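Local coordinates for proteasome assembly chaperone family protein (Thermoplasma acidophilum, PDB 3GAA) that is of unknown function but belongs to the PAC2 family and is probably related to proteasome assembly chaperones, at residues K145-L148 against D149-K152; I233-Q236 against Y237-L240; E239-E242 against K243-E246. All blocks are in the same frame, centred on the assembly; numbering follows the deposited sequence.

Interaction 1 (K145-L148 against D149-K152); sequences KPKL and DKFK
F151 and D149 are tied back to the preceding turn by the two shorter hydrogen bonds here: F151 N reaches K147 O at 2.9 Å, almost straight (170° at the hydrogen), and D149 N reaches K145 O at 2.9 Å. Between them, K150 N gives a longer bond to P146 O, 3.3 Å. These are successive steps of an alpha helix. The same K147 carbonyl oxygen also lies over one face of the F151 ring, so the phenyl group leans against the peptide that holds its own backbone. The K147 chain, bent at its second torsion (chi2 -88°), carries CD to 3.8 Å from CZ at the far end of that ring. F151 also meets F185, with the two ring planes at about 45°. L148 and K145 also pack on G73 of a second subunit. The amino groups of K147 and K150 run close, NZ to NZ 4.5 Å, although they are like charges. K147 NZ has partners of its own, a salt bridge to E121 and a hydrogen bond to Y210; the E121 carboxylate is likely to offset much of the repulsion, which is consistent with the two lysines lying close together.

Interaction 2 (I233-Q236 against Y237-L240); sequences IEEQ and YKEL
Q236 and E239 stand one turn apart with their flat ends nearly perpendicular, amide and carboxylate planes 87° apart. Their touch is made by the aliphatic part of the glutamine: Q236 CG comes to 3.7 Å from E239 OE2, and the same oxygen lies 3.5 Å from Q236 CA. The extended E239 side chain thus points back toward the previous turn, laying OE2 beside Q236. The glutamine amide points elsewhere, to a third subunit, where OE1 accepts a hydrogen bond from the backbone N of A162. E235 and K238 meet at a slant. The lysine, bent at its third and fourth torsions, brings NZ to 4.0 Å from E235 CG, while the nearer carboxylate oxygen, OE2, is 5.0 Å from K238 NZ; the charges are neighbours without forming a salt bridge. Y237 turns differently: with CG anti to the backbone N (chi1 -173°) its ring leaves the turn and packs on P65 and P97 of its own chain and on I163 of the third subunit. I233 packs on V71 and on A162 of that subunit. Beneath these side chains runs regular helical bonding. Y237 N binds I233 O at 2.9 Å, K238 N binds E234 O at 3.0 Å, E239 N reaches E235 O in a longer but nearly straight bond, and L240 N closes on Q236 O at 2.9 Å. The chemistry therefore divides round the helix: I233 and Y237 pack against both their own chain's loops and the third subunit, and the Q236 amide bonds to that subunit, whereas the E235, K238 and E239 charges occupy exposed positions, where any attraction between E235 and K238 is probably weak and softened by solvent.

Interaction 3 (E239-E242 against K243-E246); sequences ELQE and KQKE
Q244 N donates to L240 O at 2.9 Å, the shortest hydrogen bond in this last part of the modelled chain, and the donor lies almost in line with the carbonyl (C=O...N 169°). The Q244 side chain follows its backbone back over the preceding turn. Its amide rests on L240, with NE2 3.7 Å from L240 CD2, and OE1 turns to the aliphatic CG of Q241, so the two glutamines meet through oxygen and methylene, their amide planes 45° apart. L240 packs on A165 and Q244 on S100 of a third subunit. Shortening Q244 to an alanine would take away the amide, and is likely to leave L240 CD2 and Q241 CG without their cover and to open a gap against S100 of that subunit. Further along, E242 sets CG opposite its own nitrogen (chi1 -171°) and then bends at the second torsion, which brings OE2 to 3.5 Å from K245 CE. E242 OE2 stops 4.0 Å from K245 NZ, too far for a salt bridge, so the attraction is probably modest. K243 N to E239 O (3.3 Å) and Q244 N to L240 O keep the four-residue spacing; from K245 on, only weak three-residue bonds follow, K245 N to E242 O and E246 N to K243 O. This is consistent with a long helix loosening at its C-terminal end, within a predicted coiled coil, with L240 and Q244 against the third subunit.

Overall arrangement
The chain meets interaction 1 first, on the short helix 145-153 that links strands 140-142 and 157-158 in a beta-alpha-beta unit at one border of the mixed sheet. Interactions 2 and 3 follow much later, overlapping at E239 and L240 on the C-terminal helix 219-243, with interaction 3 running past its end; their centres are 9 Å apart. Interaction 1 lies beyond the chain's centre from both, about 39 Å from interaction 2 and 44 Å from interaction 3, centre to centre. The two regions touch different neighbours: the second subunit at interaction 1, the third at interactions 2 and 3. Both thus take part in the ten-chain assembly.

Interaction 1 (K145-L148 against D149-K152)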
ATOM      1  N   LYS A 145      29.128  28.087  14.517  1.00 41.57           N
ATOM      2  CA  LYS A 145      30.204  28.809  15.196  1.00 41.64           C
ATOM      3  C   LYS A 145      31.558  28.553  14.564  1.00 40.75           C
ATOM      4  O   LYS A 145      32.276  29.470  14.197  1.00 40.56           O
ATOM      5  CB  LYS A 145      30.257  28.460  16.685  1.00 42.25           C
ATOM      6  CG  LYS A 145      29.547  29.474  17.600  1.00 46.54           C
ATOM      7  CD  LYS A 145      30.167  29.496  19.058  1.00 52.75           C
ATOM      8  CE  LYS A 145      29.621  30.681  19.963  1.00 55.04           C
ATOM      9  NZ  LYS A 145      28.399  30.363  20.821  1.00 57.36           N
ATOM     10  N   PRO A 146      31.923  27.309  14.426  1.00 39.62           N
ATOM     11  CA  PRO A 146      33.239  27.095  13.840  1.00 40.07           C
ATOM     12  C   PRO A 146      33.454  27.745  12.434  1.00 40.61           C
ATOM     13  O   PRO A 146      34.528  28.334  12.157  1.00 40.00           O
ATOM     14  CB  PRO A 146      33.350  25.578  13.785  1.00 39.95           C
ATOM     15  CG  PRO A 146      32.342  25.099  14.745  1.00 40.53           C
ATOM     16  CD  PRO A 146      31.241  26.077  14.795  1.00 39.38           C
ATOM     17  N   LYS A 147      32.443  27.642  11.569  1.00 41.07           N
ATOM     18  CA  LYS A 147      32.445  28.366  10.312  1.00 41.92           C
ATOM     19  C   LYS A 147      32.446  29.897  10.546  1.00 41.95           C
ATOM     20  O   LYS A 147      33.318  30.608  10.037  1.00 41.53           O
ATOM     21  CB  LYS A 147      31.274  27.930   9.435  1.00 42.21           C
ATOM     22  CG  LYS A 147      31.555  26.668   8.592  1.00 45.31           C
ATOM     23  CD  LYS A 147      32.194  27.045   7.224  1.00 48.88           C
ATOM     24  CE  LYS A 147      32.554  25.827   6.363  1.00 49.25           C
ATOM     25  NZ  LYS A 147      32.829  26.194   4.929  1.00 49.62           N
ATOM     26  N   LEU A 148      31.487  30.396  11.322  1.00 42.20           N
ATOM     27  CA  LEU A 148      31.409  31.838  11.618  1.00 42.80           C
ATOM     28  C   LEU A 148      32.743  32.432  12.051  1.00 44.04           C
ATOM     29  O   LEU A 148      33.059  33.559  11.710  1.00 44.76           O
ATOM     30  CB  LEU A 148      30.408  32.107  12.735  1.00 42.38           C
ATOM     31  CG  LEU A 148      28.968  32.287  12.358  1.00 39.52           C
ATOM     32  CD1 LEU A 148      28.185  32.586  13.604  1.00 38.58           C
ATOM     33  CD2 LEU A 148      28.885  33.422  11.403  1.00 38.18           C
ATOM     34  N   ASP A 149      33.514  31.656  12.798  1.00 45.43           N
ATOM     35  CA  ASP A 149      34.800  32.073  13.312  1.00 46.55           C
ATOM     36  C   ASP A 149      35.868  32.158  12.250  1.00 46.42           C
ATOM     37  O   ASP A 149      36.592  33.135  12.238  1.00 47.81           O
ATOM     38  CB  ASP A 149      35.217  31.159  14.472  1.00 47.32           C
ATOM     39  CG  ASP A 149      34.455  31.506  15.813  1.00 51.73           C
ATOM     40  OD1 ASP A 149      33.271  32.006  15.782  1.00 54.47           O
ATOM     41  OD2 ASP A 149      35.056  31.284  16.911  1.00 57.63           O
ATOM     42  N   LYS A 150      35.964  31.171  11.357  1.00 46.26           N
ATOM     43  CA  LYS A 150      36.797  31.294  10.153  1.00 45.69           C
ATOM     44  C   LYS A 150      36.382  32.522   9.344  1.00 44.62           C
ATOM     45  O   LYS A 150      37.184  33.398   9.074  1.00 44.29           O
ATOM     46  CB  LYS A 150      36.672  30.064   9.261  1.00 46.25           C
ATOM     47  CG  LYS A 150      37.185  28.732   9.852  1.00 49.43           C
ATOM     48  CD  LYS A 150      37.505  27.661   8.733  1.00 53.80           C
ATOM     49  CE  LYS A 150      37.045  26.189   9.057  1.00 55.91           C
ATOM     50  NZ  LYS A 150      35.667  25.825   8.419  1.00 57.53           N
ATOM     51  N   PHE A 151      35.108  32.602   8.990  1.00 43.86           N
ATOM     52  CA  PHE A 151      34.581  33.741   8.225  1.00 43.12           C
ATOM     53  C   PHE A 151      34.850  35.099   8.797  1.00 43.08           C
ATOM     54  O   PHE A 151      34.812  36.078   8.080  1.00 42.44           O
ATOM     55  CB  PHE A 151      33.072  33.632   8.051  1.00 42.89           C
ATOM     56  CG  PHE A 151      32.627  32.514   7.159  1.00 40.86           C
ATOM     57  CD1 PHE A 151      33.526  31.783   6.400  1.00 40.06           C
ATOM     58  CD2 PHE A 151      31.273  32.216   7.068  1.00 40.24           C
ATOM     59  CE1 PHE A 151      33.092  30.757   5.573  1.00 40.92           C
ATOM     60  CE2 PHE A 151      30.822  31.189   6.251  1.00 41.11           C
ATOM     61  CZ  PHE A 151      31.731  30.449   5.509  1.00 42.10           C
ATOM     62  N   LYS A 152      35.102  35.156  10.087  1.00 44.14           N
ATOM     63  CA  LYS A 152      35.309  36.427  10.789  1.00 45.35           C
ATOM     64  C   LYS A 152      36.704  37.008  10.564  1.00 44.84           C
ATOM     65  O   LYS A 152      36.885  38.212  10.412  1.00 44.54           O
ATOM     66  CB  LYS A 152      35.149  36.199  12.270  1.00 46.09           C
ATOM     67  CG  LYS A 152      34.823  37.450  13.024  1.00 49.93           C
ATOM     68  CD  LYS A 152      33.761  37.173  14.117  1.00 54.38           C
ATOM     69  CE  LYS A 152      32.389  36.643  13.552  1.00 54.02           C
ATOM     70  NZ  LYS A 152      31.623  35.919  14.614  1.00 51.59           N
TER

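Interaction 2 (I233-Q236 against Y237-L240)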
ATOM      1  N   ILE A 233       9.848  40.264 -14.606  1.00 48.22           N
ATOM      2  CA  ILE A 233       9.113  39.133 -14.168  1.00 49.30           C
ATOM      3  C   ILE A 233       8.571  39.261 -12.731  1.00 49.97           C
ATOM      4  O   ILE A 233       7.478  38.765 -12.429  1.00 48.80           O
ATOM      5  CB  ILE A 233       9.988  37.869 -14.272  1.00 20.00           C
ATOM      6  CG1 ILE A 233      10.328  37.575 -15.736  1.00 20.00           C
ATOM      7  CG2 ILE A 233       9.286  36.680 -13.634  1.00 20.00           C
ATOM      8  CD1 ILE A 233      11.391  36.515 -15.913  1.00 20.00           C
ATOM      9  N   GLU A 234       9.353  39.892 -11.855  1.00 51.34           N
ATOM     10  CA  GLU A 234       8.868  40.271 -10.544  1.00 52.92           C
ATOM     11  C   GLU A 234       7.514  40.936 -10.845  1.00 52.67           C
ATOM     12  O   GLU A 234       6.494  40.539 -10.312  1.00 53.03           O
ATOM     13  CB  GLU A 234       9.888  41.209  -9.780  1.00 54.09           C
ATOM     14  CG  GLU A 234      11.221  40.484  -9.142  1.00 58.55           C
ATOM     15  CD  GLU A 234      12.427  41.433  -8.558  1.00 64.51           C
ATOM     16  OE1 GLU A 234      12.887  42.441  -9.216  1.00 64.93           O
ATOM     17  OE2 GLU A 234      12.954  41.092  -7.430  1.00 68.09           O
ATOM     18  N   GLU A 235       7.504  41.869 -11.784  1.00 52.71           N
ATOM     19  CA  GLU A 235       6.357  42.718 -12.049  1.00 53.26           C
ATOM     20  C   GLU A 235       5.179  42.080 -12.703  1.00 52.97           C
ATOM     21  O   GLU A 235       4.051  42.386 -12.347  1.00 53.81           O
ATOM     22  CB  GLU A 235       6.759  43.928 -12.877  1.00 53.64           C
ATOM     23  CG  GLU A 235       7.596  44.847 -12.032  1.00 57.29           C
ATOM     24  CD  GLU A 235       8.151  46.032 -12.779  1.00 63.54           C
ATOM     25  OE1 GLU A 235       8.462  45.916 -14.017  1.00 68.05           O
ATOM     26  OE2 GLU A 235       8.302  47.085 -12.098  1.00 66.43           O
ATOM     27  N   GLN A 236       5.391  41.231 -13.688  1.00 52.57           N
ATOM     28  CA  GLN A 236       4.244  40.579 -14.282  1.00 51.82           C
ATOM     29  C   GLN A 236       3.739  39.492 -13.344  1.00 51.73           C
ATOM     30  O   GLN A 236       2.585  39.120 -13.369  1.00 50.73           O
ATOM     31  CB  GLN A 236       4.584  40.040 -15.654  1.00 51.76           C
ATOM     32  CG  GLN A 236       4.997  41.118 -16.633  1.00 50.52           C
ATOM     33  CD  GLN A 236       5.391  40.539 -17.980  1.00 50.53           C
ATOM     34  OE1 GLN A 236       4.901  39.448 -18.374  1.00 49.67           O
ATOM     35  NE2 GLN A 236       6.289  41.254 -18.705  1.00 48.17           N
ATOM     36  N   TYR A 237       4.591  39.004 -12.464  1.00 52.71           N
ATOM     37  CA  TYR A 237       4.115  37.997 -11.535  1.00 53.54           C
ATOM     38  C   TYR A 237       3.224  38.636 -10.463  1.00 54.86           C
ATOM     39  O   TYR A 237       2.245  38.031 -10.040  1.00 55.36           O
ATOM     40  CB  TYR A 237       5.256  37.181 -10.914  1.00 53.07           C
ATOM     41  CG  TYR A 237       4.731  36.033 -10.089  1.00 50.55           C
ATOM     42  CD1 TYR A 237       4.179  34.918 -10.705  1.00 48.89           C
ATOM     43  CD2 TYR A 237       4.755  36.081  -8.699  1.00 47.24           C
ATOM     44  CE1 TYR A 237       3.675  33.864  -9.957  1.00 47.99           C
ATOM     45  CE2 TYR A 237       4.247  35.062  -7.943  1.00 46.35           C
ATOM     46  CZ  TYR A 237       3.698  33.945  -8.567  1.00 47.39           C
ATOM     47  OH  TYR A 237       3.187  32.911  -7.812  1.00 45.57           O
ATOM     48  N   LYS A 238       3.548  39.843 -10.016  1.00 56.14           N
ATOM     49  CA  LYS A 238       2.673  40.505  -9.054  1.00 57.38           C
ATOM     50  C   LYS A 238       1.312  40.744  -9.701  1.00 57.84           C
ATOM     51  O   LYS A 238       0.290  40.415  -9.107  1.00 57.71           O
ATOM     52  CB  LYS A 238       3.284  41.812  -8.543  1.00 57.86           C
ATOM     53  CG  LYS A 238       4.106  41.684  -7.235  1.00 60.41           C
ATOM     54  CD  LYS A 238       4.798  43.022  -6.852  1.00 63.55           C
ATOM     55  CE  LYS A 238       6.082  43.309  -7.754  1.00 65.47           C
ATOM     56  NZ  LYS A 238       6.237  44.748  -8.251  1.00 63.39           N
ATOM     57  N   GLU A 239       1.322  41.285 -10.923  1.00 58.74           N
ATOM     58  CA  GLU A 239       0.121  41.428 -11.758  1.00 59.87           C
ATOM     59  C   GLU A 239      -0.681  40.148 -11.920  1.00 60.29           C
ATOM     60  O   GLU A 239      -1.900  40.170 -11.984  1.00 60.12           O
ATOM     61  CB  GLU A 239       0.493  41.827 -13.173  1.00 60.09           C
ATOM     62  CG  GLU A 239       1.103  43.163 -13.299  1.00 62.81           C
ATOM     63  CD  GLU A 239       1.233  43.557 -14.740  1.00 66.05           C
ATOM     64  OE1 GLU A 239       0.251  44.120 -15.293  1.00 67.79           O
ATOM     65  OE2 GLU A 239       2.312  43.289 -15.320  1.00 68.43           O
ATOM     66  N   LEU A 240       0.004  39.032 -12.079  1.00 61.01           N
ATOM     67  CA  LEU A 240      -0.715  37.796 -12.147  1.00 61.56           C
ATOM     68  C   LEU A 240      -1.346  37.607 -10.788  1.00 62.73           C
ATOM     69  O   LEU A 240      -2.516  37.324 -10.696  1.00 62.90           O
ATOM     70  CB  LEU A 240       0.187  36.612 -12.492  1.00 61.32           C
ATOM     71  CG  LEU A 240      -0.558  35.298 -12.748  1.00 59.81           C
ATOM     72  CD1 LEU A 240      -1.093  35.327 -14.159  1.00 57.72           C
ATOM     73  CD2 LEU A 240       0.329  34.060 -12.486  1.00 58.37           C
TER

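Interaction 3 (E239-E242 against K243-E246)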
ATOM      1  N   GLU A 239       1.322  41.285 -10.923  1.00 58.74           N
ATOM      2  CA  GLU A 239       0.121  41.428 -11.758  1.00 59.87           C
ATOM      3  C   GLU A 239      -0.681  40.148 -11.920  1.00 60.29           C
ATOM      4  O   GLU A 239      -1.900  40.170 -11.984  1.00 60.12           O
ATOM      5  CB  GLU A 239       0.493  41.827 -13.173  1.00 60.09           C
ATOM      6  CG  GLU A 239       1.103  43.163 -13.299  1.00 62.81           C
ATOM      7  CD  GLU A 239       1.233  43.557 -14.740  1.00 66.05           C
ATOM      8  OE1 GLU A 239       0.251  44.120 -15.293  1.00 67.79           O
ATOM      9  OE2 GLU A 239       2.312  43.289 -15.320  1.00 68.43           O
ATOM     10  N   LEU A 240       0.004  39.032 -12.079  1.00 61.01           N
ATOM     11  CA  LEU A 240      -0.715  37.796 -12.147  1.00 61.56           C
ATOM     12  C   LEU A 240      -1.346  37.607 -10.788  1.00 62.73           C
ATOM     13  O   LEU A 240      -2.516  37.324 -10.696  1.00 62.90           O
ATOM     14  CB  LEU A 240       0.187  36.612 -12.492  1.00 61.32           C
ATOM     15  CG  LEU A 240      -0.558  35.298 -12.748  1.00 59.81           C
ATOM     16  CD1 LEU A 240      -1.093  35.327 -14.159  1.00 57.72           C
ATOM     17  CD2 LEU A 240       0.329  34.060 -12.486  1.00 58.37           C
ATOM     18  N   GLN A 241      -0.603  37.782  -9.714  1.00 64.54           N
ATOM     19  CA  GLN A 241      -1.197  37.485  -8.426  1.00 66.24           C
ATOM     20  C   GLN A 241      -2.333  38.413  -8.030  1.00 67.73           C
ATOM     21  O   GLN A 241      -3.248  37.991  -7.342  1.00 67.19           O
ATOM     22  CB  GLN A 241      -0.149  37.355  -7.347  1.00 65.91           C
ATOM     23  CG  GLN A 241       0.224  35.917  -7.222  1.00 67.25           C
ATOM     24  CD  GLN A 241       1.172  35.673  -6.091  1.00 70.52           C
ATOM     25  OE1 GLN A 241       1.948  36.566  -5.726  1.00 72.04           O
ATOM     26  NE2 GLN A 241       1.132  34.454  -5.515  1.00 71.93           N
ATOM     27  N   GLU A 242      -2.322  39.645  -8.511  1.00 70.24           N
ATOM     28  CA  GLU A 242      -3.465  40.511  -8.272  1.00 72.80           C
ATOM     29  C   GLU A 242      -4.725  39.976  -8.980  1.00 74.07           C
ATOM     30  O   GLU A 242      -5.685  39.584  -8.321  1.00 74.25           O
ATOM     31  CB  GLU A 242      -3.151  41.947  -8.674  1.00 73.32           C
ATOM     32  CG  GLU A 242      -4.227  42.974  -8.248  1.00 76.69           C
ATOM     33  CD  GLU A 242      -4.178  43.397  -6.750  1.00 80.74           C
ATOM     34  OE1 GLU A 242      -4.691  44.513  -6.433  1.00 81.20           O
ATOM     35  OE2 GLU A 242      -3.638  42.632  -5.898  1.00 82.67           O
ATOM     36  N   LYS A 243      -4.697  39.927 -10.309  1.00 75.73           N
ATOM     37  CA  LYS A 243      -5.760  39.298 -11.099  1.00 77.25           C
ATOM     38  C   LYS A 243      -6.249  37.939 -10.619  1.00 78.77           C
ATOM     39  O   LYS A 243      -7.439  37.657 -10.726  1.00 78.80           O
ATOM     40  CB  LYS A 243      -5.296  39.120 -12.532  1.00 77.24           C
ATOM     41  CG  LYS A 243      -5.329  40.384 -13.310  1.00 78.60           C
ATOM     42  CD  LYS A 243      -4.674  40.230 -14.684  1.00 80.30           C
ATOM     43  CE  LYS A 243      -4.852  41.531 -15.477  1.00 81.26           C
ATOM     44  NZ  LYS A 243      -4.208  41.484 -16.799  1.00 82.03           N
ATOM     45  N   GLN A 244      -5.337  37.099 -10.116  1.00 81.15           N
ATOM     46  CA  GLN A 244      -5.624  35.666  -9.812  1.00 82.90           C
ATOM     47  C   GLN A 244      -6.793  35.450  -8.838  1.00 84.74           C
ATOM     48  O   GLN A 244      -7.380  34.355  -8.781  1.00 85.31           O
ATOM     49  CB  GLN A 244      -4.368  34.904  -9.318  1.00 82.86           C
ATOM     50  CG  GLN A 244      -3.650  34.063 -10.415  1.00 82.09           C
ATOM     51  CD  GLN A 244      -2.300  33.451  -9.978  1.00 82.22           C
ATOM     52  OE1 GLN A 244      -1.490  34.084  -9.287  1.00 83.57           O
ATOM     53  NE2 GLN A 244      -2.050  32.224 -10.410  1.00 82.24           N
ATOM     54  N   LYS A 245      -7.129  36.486  -8.081  1.00 86.61           N
ATOM     55  CA  LYS A 245      -8.395  36.515  -7.339  1.00 88.04           C
ATOM     56  C   LYS A 245      -9.611  35.932  -8.161  1.00 89.53           C
ATOM     57  O   LYS A 245     -10.120  34.834  -7.826  1.00 89.66           O
ATOM     58  CB  LYS A 245      -8.655  37.944  -6.854  1.00 87.76           C
ATOM     59  CG  LYS A 245      -7.570  38.427  -5.916  1.00 87.71           C
ATOM     60  CD  LYS A 245      -7.559  39.945  -5.770  1.00 87.86           C
ATOM     61  CE  LYS A 245      -6.214  40.426  -5.227  1.00 87.04           C
ATOM     62  NZ  LYS A 245      -5.492  39.344  -4.488  1.00 85.19           N
ATOM     63  N   GLU A 246     -10.045  36.630  -9.230  1.00 90.67           N
ATOM     64  CA  GLU A 246     -11.213  36.186 -10.049  1.00 91.38           C
ATOM     65  C   GLU A 246     -10.852  35.127 -11.101  1.00 91.19           C
ATOM     66  O   GLU A 246     -11.672  34.802 -11.967  1.00 90.87           O
ATOM     67  CB  GLU A 246     -11.922  37.377 -10.743  1.00 91.83           C
ATOM     68  CG  GLU A 246     -12.644  38.342  -9.796  1.00 93.12           C
ATOM     69  CD  GLU A 246     -11.724  39.452  -9.289  1.00 95.40           C
ATOM     70  OE1 GLU A 246     -11.812  40.590  -9.810  1.00 96.51           O
ATOM     71  OE2 GLU A 246     -10.893  39.184  -8.388  1.00 96.48           O
TER